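Local coordinates for arabinogalactan endo-1,4-beta-galactosidase (Ignisphaera aggregans, PDB 7OSK), which probably hydrolyses internal beta-1,4-galactosidic bonds of arabinogalactan, through the calcium-binding family 53 glycoside hydrolase domain that this chain contains, at residues Y166-T169 and Y170-K174. Numbering follows the deposited sequence.
Sequences YNWT and YNALK
Ala-172 sets its methyl over one face of the Trp-168 ring, CB lying 4.2 Å from the centroid of the six-membered ring and 6° off its normal, a CH-pi contact between residues four apart, one turn along the helix. With CG anti to the backbone N (chi1 -177°), the indole swings out from the helix axis and turns one face to Ala-172 CB; a side chain as small as alanine lets the flat ring lie close. On the inward side, which the partly exposed Trp-168 borders, the buried Thr-169 and Leu-173 run side by side, CG2 of Thr-169 meeting CD1 of Leu-173 at 4.1 Å. The beta-branched threonine suits both demands, its methyl packing while OG1 bonds to Val-165 O and to Tyr-137 OH. Phe-135, from strand 130-135, meets Trp-168, Ala-172 and Leu-173, whereas helix 206-223 lies against Tyr-166, Thr-169, Tyr-170 and Leu-173.

The outward side is looser and polar. Asn-167 and Asn-171, both exposed, bring OD1 and ND2 respectively to 3.1 Å with their amide planes 85° apart, and short amides are at home facing solvent. Beneath them the backbone is regular: Asn-171 N bonds to Asn-167 O at 3.1 Å. Helix 158-178 is thus amphipathic, its apolar and aromatic groups joining it to strand 130-135 of the TIM barrel and to helix 206-223 while its amides face water.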
ATOM      1  N   TYR A 166      -4.576 -16.875 -12.993  1.00 23.66           N
ATOM      2  CA  TYR A 166      -3.357 -16.986 -13.782  1.00 24.64           C
ATOM      3  C   TYR A 166      -3.448 -16.137 -15.041  1.00 24.98           C
ATOM      4  O   TYR A 166      -2.591 -15.285 -15.286  1.00 23.50           O
ATOM      5  CB  TYR A 166      -3.076 -18.440 -14.163  1.00 25.70           C
ATOM      6  CG  TYR A 166      -1.906 -18.574 -15.115  1.00 26.85           C
ATOM      7  CD1 TYR A 166      -0.600 -18.589 -14.643  1.00 24.32           C
ATOM      8  CD2 TYR A 166      -2.108 -18.669 -16.488  1.00 26.34           C
ATOM      9  CE1 TYR A 166       0.472 -18.702 -15.509  1.00 25.85           C
ATOM     10  CE2 TYR A 166      -1.042 -18.782 -17.360  1.00 25.37           C
ATOM     11  CZ  TYR A 166       0.245 -18.798 -16.865  1.00 25.40           C
ATOM     12  OH  TYR A 166       1.309 -18.911 -17.730  1.00 25.21           O
ATOM     13  N   ASN A 167      -4.489 -16.373 -15.833  1.00 25.76           N
ATOM     14  CA  ASN A 167      -4.638 -15.707 -17.121  1.00 23.82           C
ATOM     15  C   ASN A 167      -4.833 -14.201 -16.987  1.00 21.87           C
ATOM     16  O   ASN A 167      -4.392 -13.437 -17.842  1.00 21.33           O
ATOM     17  CB  ASN A 167      -5.812 -16.306 -17.892  1.00 27.18           C
ATOM     18  CG  ASN A 167      -5.901 -15.778 -19.306  1.00 30.19           C
ATOM     19  OD1 ASN A 167      -6.661 -14.850 -19.592  1.00 28.76           O
ATOM     20  ND2 ASN A 167      -5.115 -16.364 -20.203  1.00 29.10           N
ATOM     21  N   TRP A 168      -5.494 -13.777 -15.915  1.00 22.99           N
ATOM     22  CA  TRP A 168      -5.717 -12.355 -15.687  1.00 22.27           C
ATOM     23  C   TRP A 168      -4.428 -11.680 -15.233  1.00 22.67           C
ATOM     24  O   TRP A 168      -4.081 -10.607 -15.724  1.00 21.58           O
ATOM     25  CB  TRP A 168      -6.819 -12.126 -14.651  1.00 22.44           C
ATOM     26  CG  TRP A 168      -7.126 -10.675 -14.456  1.00 22.40           C
ATOM     27  CD1 TRP A 168      -7.998  -9.916 -15.182  1.00 23.37           C
ATOM     28  CD2 TRP A 168      -6.552  -9.800 -13.478  1.00 20.45           C
ATOM     29  NE1 TRP A 168      -8.004  -8.623 -14.715  1.00 18.77           N
ATOM     30  CE2 TRP A 168      -7.126  -8.526 -13.669  1.00 18.96           C
ATOM     31  CE3 TRP A 168      -5.611  -9.970 -12.459  1.00 22.32           C
ATOM     32  CZ2 TRP A 168      -6.790  -7.430 -12.878  1.00 18.79           C
ATOM     33  CZ3 TRP A 168      -5.278  -8.880 -11.674  1.00 21.35           C
ATOM     34  CH2 TRP A 168      -5.866  -7.626 -11.888  1.00 20.34           C
ATOM     35  N   THR A 169      -3.726 -12.313 -14.297  1.00 21.92           N
ATOM     36  CA  THR A 169      -2.465 -11.781 -13.793  1.00 21.26           C
ATOM     37  C   THR A 169      -1.432 -11.693 -14.907  1.00 22.87           C
ATOM     38  O   THR A 169      -0.696 -10.710 -15.007  1.00 22.84           O
ATOM     39  CB  THR A 169      -1.897 -12.648 -12.656  1.00 19.98           C
ATOM     40  OG1 THR A 169      -2.857 -12.738 -11.596  1.00 24.40           O
ATOM     41  CG2 THR A 169      -0.603 -12.050 -12.112  1.00 20.62           C
ATOM     42  N   TYR A 170      -1.374 -12.732 -15.734  1.00 21.30           N
ATOM     43  CA  TYR A 170      -0.431 -12.772 -16.840  1.00 21.94           C
ATOM     44  C   TYR A 170      -0.696 -11.614 -17.791  1.00 21.30           C
ATOM     45  O   TYR A 170       0.193 -10.808 -18.063  1.00 21.68           O
ATOM     46  CB  TYR A 170      -0.526 -14.105 -17.586  1.00 23.44           C
ATOM     47  CG  TYR A 170       0.386 -14.190 -18.787  1.00 23.32           C
ATOM     48  CD1 TYR A 170       1.728 -14.519 -18.644  1.00 21.83           C
ATOM     49  CD2 TYR A 170      -0.093 -13.938 -20.066  1.00 23.97           C
ATOM     50  CE1 TYR A 170       2.566 -14.594 -19.738  1.00 22.71           C
ATOM     51  CE2 TYR A 170       0.736 -14.011 -21.167  1.00 24.79           C
ATOM     52  CZ  TYR A 170       2.065 -14.339 -20.998  1.00 25.64           C
ATOM     53  OH  TYR A 170       2.896 -14.412 -22.093  1.00 28.55           O
ATOM     54  N   ASN A 171      -1.928 -11.533 -18.279  1.00 22.43           N
ATOM     55  CA  ASN A 171      -2.326 -10.472 -19.196  1.00 21.02           C
ATOM     56  C   ASN A 171      -2.246  -9.097 -18.540  1.00 20.94           C
ATOM     57  O   ASN A 171      -1.935  -8.108 -19.201  1.00 21.45           O
ATOM     58  CB  ASN A 171      -3.743 -10.725 -19.712  1.00 21.73           C
ATOM     59  CG  ASN A 171      -3.800 -11.831 -20.752  1.00 24.58           C
ATOM     60  OD1 ASN A 171      -2.914 -11.949 -21.599  1.00 27.04           O
ATOM     61  ND2 ASN A 171      -4.847 -12.646 -20.694  1.00 24.82           N
ATOM     62  N   ALA A 172      -2.529  -9.037 -17.241  1.00 22.38           N
ATOM     63  CA  ALA A 172      -2.428  -7.784 -16.500  1.00 18.91           C
ATOM     64  C   ALA A 172      -0.999  -7.258 -16.552  1.00 21.39           C
ATOM     65  O   ALA A 172      -0.769  -6.125 -16.958  1.00 20.73           O
ATOM     66  CB  ALA A 172      -2.873  -7.968 -15.060  1.00 17.11           C
ATOM     67  N   LEU A 173      -0.039  -8.089 -16.155  1.00 23.40           N
ATOM     68  CA  LEU A 173       1.360  -7.673 -16.141  1.00 20.51           C
ATOM     69  C   LEU A 173       1.919  -7.534 -17.556  1.00 20.82           C
ATOM     70  O   LEU A 173       2.822  -6.732 -17.791  1.00 21.31           O
ATOM     71  CB  LEU A 173       2.203  -8.660 -15.333  1.00 19.85           C
ATOM     72  CG  LEU A 173       1.888  -8.712 -13.833  1.00 19.45           C
ATOM     73  CD1 LEU A 173       2.708  -9.787 -13.150  1.00 18.93           C
ATOM     74  CD2 LEU A 173       2.128  -7.366 -13.164  1.00 19.12           C
ATOM     75  N   LYS A 174       1.380  -8.307 -18.497  1.00 20.29           N
ATOM     76  CA  LYS A 174       1.755  -8.153 -19.900  1.00 20.92           C
ATOM     77  C   LYS A 174       1.288  -6.799 -20.428  1.00 22.88           C
ATOM     78  O   LYS A 174       1.921  -6.216 -21.308  1.00 23.33           O
ATOM     79  CB  LYS A 174       1.167  -9.279 -20.756  1.00 22.78           C
ATOM     80  CG  LYS A 174       2.145 -10.401 -21.089  1.00 23.60           C
ATOM     81  CD  LYS A 174       3.274  -9.912 -21.990  1.00 25.19           C
ATOM     82  CE  LYS A 174       4.236 -11.032 -22.343  1.00 27.27           C
ATOM     83  NZ  LYS A 174       5.461 -10.510 -23.005  1.00 26.03           N
TER